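Local atomic coordinates of beta-gamma-crystallin (PDB entry 4IAU), a protein that is of unknown function but binds a calcium ion and belongs to the beta/gamma-crystallin family, built from Greek key strand motifs. Residues Thr3-Leu8 / Ser15-Ser20; Met38-Gln43 / Trp57-Glu62; Ala45-Ala50 / Pro73-Pro78; Val92-Lys97 / Pro140-Asn145. All blocks are in the same frame, centred on the assembly; numbering follows the deposited sequence.

Contact 1: Thr3-Leu8 / Ser15-Ser20; sequences TAKVTL and SQDFTS
Asp17 stands beside Thr7 on the outer face of an antiparallel hairpin, with both side chains pointing the same way. The aspartate's CB rests 3.8 Å from Val6 O. Because CG lies anti to its own carbonyl carbon (chi1 -63°), the carboxylate turns back over the facing strand, CG lying 3.6 Å from Thr7 OG1. There OD1 receives Thr7 OG1 at 2.7 Å, the hydroxyl coming from above the carboxylate plane. OD2 lies 3.6 Å from Lys5 CE and accepts a hydrogen bond from water 2 at 2.6 Å; that water in turn accepts one from Lys5 NZ, in the lysine conformer described here. With a valine in place of Thr7, Asp17 OD1 would probably lose its hydroxyl donor, and the carboxylate could turn more freely. On the inner face, Leu8 CD1 lies 3.8 Å from Phe18 CE1. That face packs inward: Phe18 meets Phe76 of strand 75-78 edge-to-face, Val6 and Leu8 touch Phe41 of strand 38-42, and strand 31-36 pairs along the other edge of 5-8.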
loop_
_atom_site.group_PDB
_atom_site.type_symbol
_atom_site.label_atom_id
_atom_site.label_comp_id
_atom_site.label_asym_id
_atom_site.label_seq_id
_atom_site.Cartn_x
_atom_site.Cartn_y
_atom_site.Cartn_z
ATOM N N THR A 3 -0.541 -2.795 16.182
ATOM C CA THR A 3 -0.875 -1.537 15.562
ATOM C C THR A 3 -1.804 -1.660 14.342
ATOM O O THR A 3 -2.560 -0.703 14.014
ATOM C CB THR A 3 0.426 -0.803 15.166
ATOM O OG1 THR A 3 1.226 -0.749 16.359
ATOM C CG2 THR A 3 0.014 0.601 14.914
ATOM N N ALA A 4 -1.794 -2.759 13.660
ATOM C CA ALA A 4 -2.748 -3.068 12.577
ATOM C C ALA A 4 -3.277 -4.469 12.824
ATOM O O ALA A 4 -2.536 -5.347 13.267
ATOM C CB ALA A 4 -2.065 -2.964 11.230
ATOM N N LYS A 5 -4.565 -4.680 12.504
ATOM C CA LYS A 5 -5.179 -5.970 12.774
ATOM C C LYS A 5 -6.341 -6.187 11.823
ATOM O O LYS A 5 -7.140 -5.264 11.594
ATOM C CB LYS A 5 -5.595 -6.066 14.236
ATOM C CG LYS A 5 -5.871 -7.461 14.718
ATOM C CD LYS A 5 -6.176 -7.468 16.231
ATOM C CE LYS A 5 -6.383 -8.894 16.699
ATOM N NZ LYS A 5 -6.703 -8.839 18.179
ATOM N N VAL A 6 -6.458 -7.389 11.304
ATOM C CA VAL A 6 -7.558 -7.774 10.441
ATOM C C VAL A 6 -8.000 -9.195 10.800
ATOM O O VAL A 6 -7.185 -10.052 11.057
ATOM C CB VAL A 6 -7.196 -7.622 8.945
ATOM C CG1 VAL A 6 -6.017 -8.521 8.557
ATOM C CG2 VAL A 6 -8.396 -7.890 8.057
ATOM N N THR A 7 -9.310 -9.398 10.761
ATOM C CA THR A 7 -9.900 -10.701 10.887
ATOM C C THR A 7 -10.345 -11.177 9.500
ATOM O O THR A 7 -10.988 -10.435 8.758
ATOM C CB THR A 7 -11.150 -10.662 11.783
ATOM O OG1 THR A 7 -10.769 -10.270 13.101
ATOM C CG2 THR A 7 -11.875 -12.025 11.832
ATOM N N LEU A 8 -9.988 -12.415 9.167
ATOM C CA LEU A 8 -10.371 -13.049 7.928
ATOM C C LEU A 8 -11.079 -14.347 8.248
ATOM O O LEU A 8 -10.742 -15.056 9.186
ATOM C CB LEU A 8 -9.162 -13.336 7.017
ATOM C CG LEU A 8 -8.443 -12.080 6.491
ATOM C CD1 LEU A 8 -7.147 -12.446 5.839
ATOM C CD2 LEU A 8 -9.337 -11.345 5.562
ATOM N N SER A 15 -11.960 -18.646 11.334
ATOM C CA SER A 15 -11.453 -17.273 11.399
ATOM C C SER A 15 -10.032 -17.248 11.902
ATOM O O SER A 15 -9.614 -18.065 12.722
ATOM C CB SER A 15 -12.348 -16.403 12.238
ATOM O OG SER A 15 -12.554 -16.926 13.519
ATOM N N GLN A 16 -9.295 -16.232 11.425
ATOM C CA GLN A 16 -7.953 -15.972 11.928
ATOM C C GLN A 16 -7.719 -14.482 11.896
ATOM O O GLN A 16 -8.165 -13.783 10.982
ATOM C CB GLN A 16 -6.912 -16.686 11.054
ATOM C CG GLN A 16 -5.517 -16.670 11.659
ATOM C CD GLN A 16 -4.524 -17.509 10.931
ATOM O OE1 GLN A 16 -4.816 -18.098 9.894
ATOM N NE2 GLN A 16 -3.306 -17.582 11.466
ATOM N N ASP A 17 -6.960 -14.002 12.900
ATOM C CA ASP A 17 -6.561 -12.608 12.931
ATOM C C ASP A 17 -5.084 -12.500 12.522
ATOM O O ASP A 17 -4.282 -13.354 12.811
ATOM C CB ASP A 17 -6.731 -12.032 14.322
ATOM C CG ASP A 17 -8.164 -12.019 14.835
ATOM O OD1 ASP A 17 -9.081 -12.154 14.040
ATOM O OD2 ASP A 17 -8.309 -11.886 16.104
ATOM N N PHE A 18 -4.769 -11.383 11.845
ATOM C CA PHE A 18 -3.431 -11.087 11.392
ATOM C C PHE A 18 -3.056 -9.684 11.818
ATOM O O PHE A 18 -3.879 -8.764 11.813
ATOM C CB PHE A 18 -3.378 -11.167 9.869
ATOM C CG PHE A 18 -3.706 -12.550 9.346
ATOM C CD1 PHE A 18 -5.043 -12.900 9.125
ATOM C CD2 PHE A 18 -2.712 -13.475 9.109
ATOM C CE1 PHE A 18 -5.381 -14.174 8.683
ATOM C CE2 PHE A 18 -3.046 -14.750 8.652
ATOM C CZ PHE A 18 -4.367 -15.097 8.458
ATOM N N THR A 19 -1.753 -9.504 12.137
ATOM C CA THR A 19 -1.222 -8.226 12.579
ATOM C C THR A 19 0.008 -7.843 11.775
ATOM O O THR A 19 0.638 -6.831 12.083
ATOM C CB THR A 19 -0.844 -8.256 14.060
ATOM O OG1 THR A 19 0.114 -9.279 14.284
ATOM C CG2 THR A 19 -2.083 -8.574 14.905
ATOM N N SER A 20 0.383 -8.608 10.760
ATOM C CA SER A 20 1.563 -8.335 9.976
ATOM C C SER A 20 1.362 -8.783 8.551
ATOM O O SER A 20 0.425 -9.527 8.243
ATOM C CB SER A 20 2.784 -9.005 10.601
ATOM O OG SER A 20 2.640 -10.398 10.476
HETATM O O HOH W 1 0.556 -4.566 13.658
HETATM O O HOH W 2 -6.557 -11.850 18.083
#

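Contact 2: Met38-Gln43 / Trp57-Glu62; sequences MWIFYQ and WIKLDE
Phe41 and Leu60 meet at the apolar heart of this strand pair, their side chains crossing at about a right angle so that Leu60 CD1 comes within 3.7 Å of Phe41 CE1. This holds for the one of two Phe41 conformers described here. Next along the strand, Phe41 CB lies 3.9 Å from Ile58 CG2, the methyl that chi1 sets between the isoleucine's own backbone N and carbonyl carbon. Ile58 O sits at the edge of the phenyl ring, near its plane. Phe41 and Leu60 both touch Val32 of strand 31-36, which belongs to the facing sheet of the Greek key beta sandwich, whose two sheets close over these residues. The strands run antiparallel: Trp39 with Leu60 and Phe41 with Ile58 are hydrogen-bonded pairs, and Leu60 N to Trp39 O, at 2.8 Å, is nearly straight. Ile40, Tyr42 and Trp57 occupy the opposite face, turned to the second domain: Trp57 meets Phe94 edge-to-face, and Tyr42 OH is hydrogen-bonded to Phe94 O. Toward the polar end, the selenomethionine Met38 and Lys59 are each modelled in two conformers, so the approach of Met38 CE to Lys59 CD is doubtful. In the lysine conformer described here, Lys59 NZ forms a salt bridge with Asp61 OD1 at 2.7 Å.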
loop_
_atom_site.group_PDB
_atom_site.type_symbol
_atom_site.label_atom_id
_atom_site.label_comp_id
_atom_site.label_asym_id
_atom_site.label_seq_id
_atom_site.Cartn_x
_atom_site.Cartn_y
_atom_site.Cartn_z
HETATM N N MSE A 38 -5.148 0.022 8.214
HETATM C CA MSE A 38 -5.571 -0.011 6.828
HETATM C C MSE A 38 -4.815 -1.159 6.154
HETATM O O MSE A 38 -3.611 -1.295 6.377
HETATM C CB MSE A 38 -5.244 1.292 6.115
HETATM C CG MSE A 38 -6.031 2.461 6.618
HETATM SE SE MSE A 38 -5.661 4.049 5.526
HETATM C CE MSE A 38 -4.785 3.144 4.077
ATOM N N TRP A 39 -5.509 -1.959 5.365
ATOM C CA TRP A 39 -4.921 -3.115 4.768
ATOM C C TRP A 39 -5.188 -3.160 3.263
ATOM O O TRP A 39 -6.219 -2.705 2.802
ATOM C CB TRP A 39 -5.473 -4.408 5.401
ATOM C CG TRP A 39 -5.053 -4.607 6.821
ATOM C CD1 TRP A 39 -5.478 -3.904 7.913
ATOM C CD2 TRP A 39 -4.104 -5.552 7.300
ATOM N NE1 TRP A 39 -4.857 -4.375 9.055
ATOM C CE2 TRP A 39 -4.016 -5.392 8.704
ATOM C CE3 TRP A 39 -3.339 -6.576 6.688
ATOM C CZ2 TRP A 39 -3.170 -6.195 9.496
ATOM C CZ3 TRP A 39 -2.498 -7.368 7.464
ATOM C CH2 TRP A 39 -2.427 -7.157 8.862
ATOM N N ILE A 40 -4.283 -3.791 2.530
ATOM C CA ILE A 40 -4.456 -4.005 1.104
ATOM C C ILE A 40 -4.373 -5.499 0.868
ATOM O O ILE A 40 -3.498 -6.195 1.404
ATOM C CB ILE A 40 -3.408 -3.263 0.233
ATOM C CG1 ILE A 40 -3.196 -1.848 0.721
ATOM C CG2 ILE A 40 -3.851 -3.293 -1.228
ATOM C CD1 ILE A 40 -2.108 -1.074 0.079
ATOM N N PHE A 41 -5.304 -5.996 0.061
ATOM C CA PHE A 41 -5.461 -7.393 -0.310
ATOM C C PHE A 41 -5.214 -7.542 -1.796
ATOM O O PHE A 41 -5.631 -6.677 -2.578
ATOM C CB PHE A 41 -6.843 -7.931 0.068
ATOM C CG PHE A 41 -7.141 -7.718 1.552
ATOM C CD1 PHE A 41 -7.615 -6.466 1.962
ATOM C CD2 PHE A 41 -6.910 -8.733 2.477
ATOM C CE1 PHE A 41 -7.771 -6.270 3.328
ATOM C CE2 PHE A 41 -7.047 -8.494 3.827
ATOM C CZ PHE A 41 -7.460 -7.249 4.226
ATOM N N TYR A 42 -4.573 -8.660 -2.190
ATOM C CA TYR A 42 -4.148 -8.844 -3.553
ATOM C C TYR A 42 -4.530 -10.237 -4.040
ATOM O O TYR A 42 -4.432 -11.215 -3.303
ATOM C CB TYR A 42 -2.626 -8.702 -3.665
ATOM C CG TYR A 42 -2.094 -7.398 -3.116
ATOM C CD1 TYR A 42 -1.808 -7.254 -1.774
ATOM C CD2 TYR A 42 -1.886 -6.294 -3.936
ATOM C CE1 TYR A 42 -1.343 -6.067 -1.252
ATOM C CE2 TYR A 42 -1.386 -5.089 -3.445
ATOM C CZ TYR A 42 -1.092 -4.982 -2.084
ATOM O OH TYR A 42 -0.577 -3.849 -1.530
ATOM N N GLN A 43 -4.862 -10.307 -5.332
ATOM C CA GLN A 43 -5.245 -11.577 -5.941
ATOM C C GLN A 43 -4.087 -12.544 -6.094
ATOM O O GLN A 43 -4.297 -13.771 -6.090
ATOM C CB GLN A 43 -5.897 -11.249 -7.304
ATOM C CG GLN A 43 -6.374 -12.451 -8.058
ATOM C CD GLN A 43 -7.149 -12.064 -9.281
ATOM O OE1 GLN A 43 -6.828 -11.055 -9.946
ATOM N NE2 GLN A 43 -8.158 -12.834 -9.599
ATOM N N TRP A 57 -7.132 -6.135 -6.626
ATOM C CA TRP A 57 -6.687 -5.622 -5.354
ATOM C C TRP A 57 -7.800 -4.875 -4.699
ATOM O O TRP A 57 -8.702 -4.354 -5.378
ATOM C CB TRP A 57 -5.440 -4.701 -5.589
ATOM C CG TRP A 57 -5.844 -3.486 -6.373
ATOM C CD1 TRP A 57 -5.997 -3.424 -7.739
ATOM C CD2 TRP A 57 -6.223 -2.210 -5.851
ATOM N NE1 TRP A 57 -6.443 -2.172 -8.089
ATOM C CE2 TRP A 57 -6.588 -1.409 -6.972
ATOM C CE3 TRP A 57 -6.305 -1.654 -4.588
ATOM C CZ2 TRP A 57 -7.009 -0.093 -6.805
ATOM C CZ3 TRP A 57 -6.727 -0.339 -4.424
ATOM C CH2 TRP A 57 -7.061 0.406 -5.547
ATOM N N ILE A 58 -7.717 -4.713 -3.369
ATOM C CA ILE A 58 -8.667 -3.877 -2.662
ATOM C C ILE A 58 -7.991 -3.331 -1.404
ATOM O O ILE A 58 -7.308 -4.080 -0.710
ATOM C CB ILE A 58 -9.988 -4.596 -2.355
ATOM C CG1 ILE A 58 -10.995 -3.623 -1.732
ATOM C CG2 ILE A 58 -9.782 -5.825 -1.481
ATOM C CD1 ILE A 58 -12.404 -4.168 -1.717
ATOM N N LYS A 59 -8.196 -2.055 -1.120
ATOM C CA LYS A 59 -7.748 -1.415 0.082
ATOM C C LYS A 59 -8.947 -1.265 1.026
ATOM O O LYS A 59 -9.973 -0.734 0.601
ATOM C CB LYS A 59 -7.115 -0.042 -0.231
ATOM C CG LYS A 59 -6.627 0.695 1.009
ATOM C CD LYS A 59 -5.943 2.040 0.881
ATOM C CE LYS A 59 -6.898 3.192 0.966
ATOM N NZ LYS A 59 -7.756 3.321 2.157
ATOM N N LEU A 60 -8.803 -1.699 2.261
ATOM C CA LEU A 60 -9.849 -1.653 3.232
ATOM C C LEU A 60 -9.424 -0.962 4.519
ATOM O O LEU A 60 -8.348 -1.145 5.052
ATOM C CB LEU A 60 -10.335 -3.095 3.580
ATOM C CG LEU A 60 -10.968 -3.840 2.400
ATOM C CD1 LEU A 60 -11.267 -5.283 2.816
ATOM C CD2 LEU A 60 -12.231 -3.135 1.947
ATOM N N ASP A 61 -10.375 -0.135 4.992
ATOM C CA ASP A 61 -10.238 0.617 6.231
ATOM C C ASP A 61 -10.972 -0.084 7.360
ATOM O O ASP A 61 -11.706 -1.055 7.178
ATOM C CB ASP A 61 -10.765 2.014 6.000
ATOM C CG ASP A 61 -10.007 2.833 4.977
ATOM O OD1 ASP A 61 -8.901 2.507 4.498
ATOM O OD2 ASP A 61 -10.571 3.875 4.612
ATOM N N GLU A 62 -10.750 0.430 8.561
ATOM C CA GLU A 62 -11.423 -0.075 9.762
ATOM C C GLU A 62 -12.909 -0.188 9.538
ATOM O O GLU A 62 -13.550 0.726 8.965
ATOM C CB GLU A 62 -11.131 0.881 10.907
ATOM C CG GLU A 62 -9.715 0.705 11.457
ATOM C CD GLU A 62 -9.170 1.832 12.302
ATOM O OE1 GLU A 62 -9.872 2.851 12.521
ATOM O OE2 GLU A 62 -8.027 1.686 12.857
#

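Contact 3: Ala45-Ala50 / Pro73-Pro78; sequences ANYNDA and PRSFRP
Arg77 lays its guanidinium flat on one face of the Tyr47 ring, the planes 14° apart and the centres separated by 3.9 Å. The approach is off-centre for the charge: CZ comes 3.5 Å from Tyr47 CG, while the aliphatic CD sits squarely over the ring, 3.7 Å from its centroid, as a CH-pi contact. Beside this stack, Ser75 OG accepts Tyr47 N at 2.9 Å and also bonds Gln44 O. Serine binding the turn of a folded hairpin is a hallmark of crystallin Greek keys, and the geometry here fits it. Further out, Glu21 holds Tyr47 OH, and Arg74 and Ser75 both face Tyr42 in a classic beta bulge. Replacing Tyr47 with an alanine would strip the guanidinium of its aromatic platform and would probably leave Glu21 without its hydroxyl partner. Arg77 is gripped at its polar end too, NE by Tyr42 OH and NH2 by the carbonyl oxygens of Phe94 and Gly96; acceptors and pi face together are likely to favour the charged guanidinium and fix its rotation.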
loop_
_atom_site.group_PDB
_atom_site.type_symbol
_atom_site.label_atom_id
_atom_site.label_comp_id
_atom_site.label_asym_id
_atom_site.label_seq_id
_atom_site.Cartn_x
_atom_site.Cartn_y
_atom_site.Cartn_z
ATOM N N ALA A 45 0.023 -13.775 -4.997
ATOM C CA ALA A 45 1.068 -13.747 -3.954
ATOM C C ALA A 45 2.019 -12.597 -4.201
ATOM O O ALA A 45 2.118 -12.036 -5.288
ATOM C CB ALA A 45 1.807 -15.071 -3.939
ATOM N N ASN A 46 2.744 -12.241 -3.135
ATOM C CA ASN A 46 3.764 -11.226 -3.278
ATOM C C ASN A 46 3.191 -9.922 -3.806
ATOM O O ASN A 46 3.859 -9.177 -4.533
ATOM C CB ASN A 46 4.975 -11.714 -4.105
ATOM C CG ASN A 46 5.474 -13.020 -3.526
ATOM O OD1 ASN A 46 5.687 -13.174 -2.319
ATOM N ND2 ASN A 46 5.602 -14.007 -4.390
ATOM N N TYR A 47 1.971 -9.613 -3.407
ATOM C CA TYR A 47 1.403 -8.282 -3.605
ATOM C C TYR A 47 1.319 -7.957 -5.076
ATOM O O TYR A 47 1.640 -6.859 -5.538
ATOM C CB TYR A 47 2.127 -7.211 -2.802
ATOM C CG TYR A 47 2.498 -7.695 -1.403
ATOM C CD1 TYR A 47 1.542 -8.173 -0.531
ATOM C CD2 TYR A 47 3.844 -7.739 -1.002
ATOM C CE1 TYR A 47 1.868 -8.655 0.718
ATOM C CE2 TYR A 47 4.179 -8.218 0.258
ATOM C CZ TYR A 47 3.179 -8.681 1.128
ATOM O OH TYR A 47 3.428 -9.157 2.396
ATOM N N ASN A 48 0.794 -8.902 -5.875
ATOM C CA ASN A 48 0.562 -8.679 -7.299
ATOM C C ASN A 48 1.838 -8.386 -8.055
ATOM O O ASN A 48 1.853 -7.698 -9.074
ATOM C CB ASN A 48 -0.517 -7.648 -7.587
ATOM C CG ASN A 48 -1.897 -8.172 -7.300
ATOM O OD1 ASN A 48 -2.123 -9.370 -7.107
ATOM N ND2 ASN A 48 -2.893 -7.260 -7.327
ATOM N N ASP A 49 2.954 -9.012 -7.610
ATOM C CA ASP A 49 4.200 -8.752 -8.340
ATOM C C ASP A 49 4.163 -9.255 -9.775
ATOM O O ASP A 49 4.628 -8.567 -10.678
ATOM C CB ASP A 49 5.389 -9.377 -7.574
ATOM C CG ASP A 49 6.716 -8.868 -8.077
ATOM O OD1 ASP A 49 6.879 -7.614 -8.204
ATOM O OD2 ASP A 49 7.587 -9.705 -8.352
ATOM N N ALA A 50 3.644 -10.477 -10.006
ATOM C CA ALA A 50 3.731 -11.059 -11.348
ATOM C C ALA A 50 2.985 -10.193 -12.340
ATOM O O ALA A 50 3.426 -10.053 -13.500
ATOM C CB ALA A 50 3.208 -12.471 -11.342
ATOM N N PRO A 73 -7.941 -13.720 -1.451
ATOM C CA PRO A 73 -6.603 -13.130 -1.426
ATOM C C PRO A 73 -5.513 -14.200 -1.491
ATOM O O PRO A 73 -5.626 -15.257 -0.878
ATOM C CB PRO A 73 -6.559 -12.369 -0.135
ATOM C CG PRO A 73 -7.916 -12.321 0.430
ATOM C CD PRO A 73 -8.702 -13.439 -0.239
ATOM N N ARG A 74 -4.423 -13.871 -2.165
ATOM C CA ARG A 74 -3.192 -14.662 -2.090
ATOM C C ARG A 74 -2.083 -13.924 -1.362
ATOM O O ARG A 74 -1.033 -14.537 -1.101
ATOM C CB ARG A 74 -2.748 -15.149 -3.471
ATOM C CG ARG A 74 -3.638 -16.234 -4.066
ATOM C CD ARG A 74 -3.233 -17.639 -3.631
ATOM N NE ARG A 74 -3.540 -17.980 -2.265
ATOM C CZ ARG A 74 -4.671 -18.526 -1.864
ATOM N NH1 ARG A 74 -5.678 -18.678 -2.672
ATOM N NH2 ARG A 74 -4.807 -18.900 -0.588
ATOM N N SER A 75 -2.272 -12.669 -0.996
ATOM C CA SER A 75 -1.365 -11.935 -0.150
ATOM C C SER A 75 -2.107 -10.711 0.361
ATOM O O SER A 75 -3.106 -10.283 -0.220
ATOM C CB SER A 75 -0.061 -11.538 -0.862
ATOM O OG SER A 75 -0.283 -10.724 -1.996
ATOM N N PHE A 76 -1.592 -10.114 1.452
ATOM C CA PHE A 76 -2.220 -8.926 2.019
ATOM C C PHE A 76 -1.252 -8.341 3.012
ATOM O O PHE A 76 -0.391 -9.030 3.578
ATOM C CB PHE A 76 -3.596 -9.240 2.635
ATOM C CG PHE A 76 -3.622 -10.342 3.673
ATOM C CD1 PHE A 76 -3.792 -11.651 3.275
ATOM C CD2 PHE A 76 -3.485 -10.082 5.025
ATOM C CE1 PHE A 76 -3.844 -12.667 4.234
ATOM C CE2 PHE A 76 -3.535 -11.092 5.943
ATOM C CZ PHE A 76 -3.713 -12.397 5.563
ATOM N N ARG A 77 -1.398 -7.022 3.258
ATOM C CA ARG A 77 -0.451 -6.355 4.144
ATOM C C ARG A 77 -1.045 -5.076 4.688
ATOM O O ARG A 77 -1.886 -4.437 4.040
ATOM C CB ARG A 77 0.889 -6.055 3.429
ATOM C CG ARG A 77 0.707 -5.217 2.155
ATOM C CD ARG A 77 2.069 -4.958 1.516
ATOM N NE ARG A 77 1.910 -4.423 0.178
ATOM C CZ ARG A 77 2.919 -4.299 -0.692
ATOM N NH1 ARG A 77 4.164 -4.604 -0.310
ATOM N NH2 ARG A 77 2.706 -3.879 -1.916
ATOM N N PRO A 78 -0.585 -4.637 5.855
ATOM C CA PRO A 78 -1.008 -3.363 6.402
ATOM C C PRO A 78 -0.259 -2.224 5.720
ATOM O O PRO A 78 0.821 -2.368 5.168
ATOM C CB PRO A 78 -0.630 -3.486 7.888
ATOM C CG PRO A 78 0.623 -4.365 7.865
ATOM C CD PRO A 78 0.367 -5.345 6.772
#

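Contact 4: Val92-Lys97 / Pro140-Asn145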
loop_
_atom_site.group_PDB
_atom_site.type_symbol
_atom_site.label_atom_id
_atom_site.label_comp_id
_atom_site.label_asym_id
_atom_site.label_seq_id
_atom_site.Cartn_x
_atom_site.Cartn_y
_atom_site.Cartn_z
ATOM N N VAL A 92 1.819 -0.063 -9.930
ATOM C CA VAL A 92 0.520 0.595 -9.832
ATOM C C VAL A 92 -0.356 -0.203 -8.859
ATOM O O VAL A 92 -0.129 -1.374 -8.555
ATOM C CB VAL A 92 -0.166 0.738 -11.181
ATOM C CG1 VAL A 92 0.620 1.648 -12.127
ATOM C CG2 VAL A 92 -0.465 -0.625 -11.845
ATOM N N ASN A 93 -1.394 0.468 -8.345
ATOM C CA ASN A 93 -2.385 -0.207 -7.519
ATOM C C ASN A 93 -1.737 -0.875 -6.300
ATOM O O ASN A 93 -2.133 -1.921 -5.820
ATOM C CB ASN A 93 -3.190 -1.230 -8.288
ATOM C CG ASN A 93 -3.915 -0.601 -9.473
ATOM O OD1 ASN A 93 -4.298 0.559 -9.437
ATOM N ND2 ASN A 93 -4.040 -1.390 -10.531
ATOM N N PHE A 94 -0.702 -0.204 -5.787
ATOM C CA PHE A 94 -0.096 -0.548 -4.510
ATOM C C PHE A 94 0.540 -1.909 -4.538
ATOM O O PHE A 94 0.672 -2.577 -3.481
ATOM C CB PHE A 94 -1.065 -0.366 -3.330
ATOM C CG PHE A 94 -1.875 0.874 -3.522
ATOM C CD1 PHE A 94 -1.243 2.130 -3.604
ATOM C CD2 PHE A 94 -3.243 0.841 -3.684
ATOM C CE1 PHE A 94 -1.959 3.259 -3.898
ATOM C CE2 PHE A 94 -3.954 1.963 -3.966
ATOM C CZ PHE A 94 -3.304 3.196 -4.077
ATOM N N GLY A 95 0.999 -2.372 -5.706
ATOM C CA GLY A 95 1.614 -3.662 -5.791
ATOM C C GLY A 95 3.110 -3.639 -5.595
ATOM O O GLY A 95 3.772 -2.628 -5.688
ATOM N N GLY A 96 3.653 -4.846 -5.327
ATOM C CA GLY A 96 5.101 -5.048 -5.311
ATOM C C GLY A 96 5.780 -4.472 -4.101
ATOM O O GLY A 96 5.186 -4.185 -3.057
ATOM N N LYS A 97 7.095 -4.296 -4.228
ATOM C CA LYS A 97 7.934 -3.821 -3.123
ATOM C C LYS A 97 7.408 -2.496 -2.624
ATOM O O LYS A 97 7.132 -1.581 -3.400
ATOM C CB LYS A 97 9.354 -3.666 -3.642
ATOM C CG LYS A 97 10.368 -3.330 -2.570
ATOM C CD LYS A 97 11.797 -3.434 -2.979
ATOM C CE LYS A 97 12.412 -4.812 -3.003
ATOM N NZ LYS A 97 13.813 -4.725 -2.470
ATOM N N PRO A 140 -2.247 14.186 1.942
ATOM C CA PRO A 140 -2.947 12.918 2.128
ATOM C C PRO A 140 -3.833 12.569 0.957
ATOM O O PRO A 140 -4.558 13.410 0.414
ATOM C CB PRO A 140 -3.730 13.153 3.416
ATOM C CG PRO A 140 -2.887 14.106 4.202
ATOM C CD PRO A 140 -2.317 15.046 3.144
ATOM N N GLY A 141 -3.805 11.309 0.563
ATOM C CA GLY A 141 -4.584 10.844 -0.542
ATOM C C GLY A 141 -4.153 9.446 -0.977
ATOM O O GLY A 141 -3.200 8.844 -0.486
ATOM N N VAL A 142 -4.920 8.982 -1.959
ATOM C CA VAL A 142 -4.750 7.651 -2.583
ATOM C C VAL A 142 -4.303 7.881 -4.016
ATOM O O VAL A 142 -5.019 8.525 -4.799
ATOM C CB VAL A 142 -6.076 6.890 -2.518
ATOM C CG1 VAL A 142 -5.984 5.583 -3.237
ATOM C CG2 VAL A 142 -6.497 6.693 -1.065
ATOM N N TYR A 143 -3.125 7.396 -4.379
ATOM C CA TYR A 143 -2.502 7.705 -5.666
ATOM C C TYR A 143 -2.167 6.386 -6.379
ATOM O O TYR A 143 -1.120 5.795 -6.155
ATOM C CB TYR A 143 -1.277 8.589 -5.462
ATOM C CG TYR A 143 -1.580 9.840 -4.708
ATOM C CD1 TYR A 143 -2.128 10.966 -5.325
ATOM C CD2 TYR A 143 -1.338 9.933 -3.338
ATOM C CE1 TYR A 143 -2.413 12.096 -4.642
ATOM C CE2 TYR A 143 -1.613 11.066 -2.653
ATOM C CZ TYR A 143 -2.157 12.155 -3.270
ATOM O OH TYR A 143 -2.438 13.333 -2.607
ATOM N N VAL A 144 -3.093 5.887 -7.214
ATOM C CA VAL A 144 -2.978 4.559 -7.744
ATOM C C VAL A 144 -1.971 4.422 -8.892
ATOM O O VAL A 144 -1.638 3.294 -9.267
ATOM C CB VAL A 144 -4.341 3.974 -8.212
ATOM C CG1 VAL A 144 -5.324 3.878 -7.082
ATOM C CG2 VAL A 144 -4.891 4.759 -9.392
ATOM N N ASN A 145 -1.488 5.542 -9.409
ATOM C CA ASN A 145 -0.470 5.529 -10.451
ATOM C C ASN A 145 0.413 6.762 -10.250
ATOM O O ASN A 145 0.139 7.657 -9.465
ATOM C CB ASN A 145 -1.129 5.445 -11.860
ATOM C CG ASN A 145 -2.062 6.611 -12.144
ATOM O OD1 ASN A 145 -1.942 7.654 -11.626
ATOM N ND2 ASN A 145 -3.159 6.380 -12.873
HETATM O O HOH W 3 -3.579 2.267 -11.731
#
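Phe94 pushes its ring tip between Val142 and Val144, where the folded hairpin of a crystallin Greek key meets the edge strand 141-143 of the same domain. Tyr89 and Phe94 fit the two aromatic positions of the crystallin signature (Tyr/Phe)-X4-(Tyr/Phe)-X-Gly, with Gly96 as its glycine, and the two rings meet edge-to-face. The backbone of Phe94 has positive phi, and chi1 of -40° carries the ring across so that CZ touches Val142 CG1 and Val144 CG1, each at 3.7 Å. The valines use different rotamers to get there: in Val142, CG1 stands opposite the backbone N (chi1 175°), whereas in Val144 it stands opposite the carbonyl carbon (chi1 -61°). Tyr143 O approaches the ring obliquely, 3.5 Å from CE1 of Phe94. Asn145 turns away and caps the helix 146-149, its OD1 accepting Ala148 N. Next to Phe94 in the chain, Asn93 N gives a nearly straight hydrogen bond to Val144 O at 3.0 Å. Water 3 donates to Asn93 OD1 at 2.9 Å and, weakly, to Val144 O.

In the fold
From the N terminus, contact 1 closes first, a short hairpin loop at the edge of its sheet. The chain then passes through strand 31-36 and into strand 38-42, where contacts 2 and 3 cross: 45-50 falls inside the loop closed by contact 2, and 73-78 comes back after it to pair with 38-42 on the side away from 57-61. Phe76 and Trp39 bring this second sheet against contact 1, completing the N-terminal sandwich. Contact 4 follows in series, closing a longer loop of 42 residues within the calcium-binding C-terminal domain. Its segment 92-97 reaches back to contacts 2 and 3, tying the two domains together.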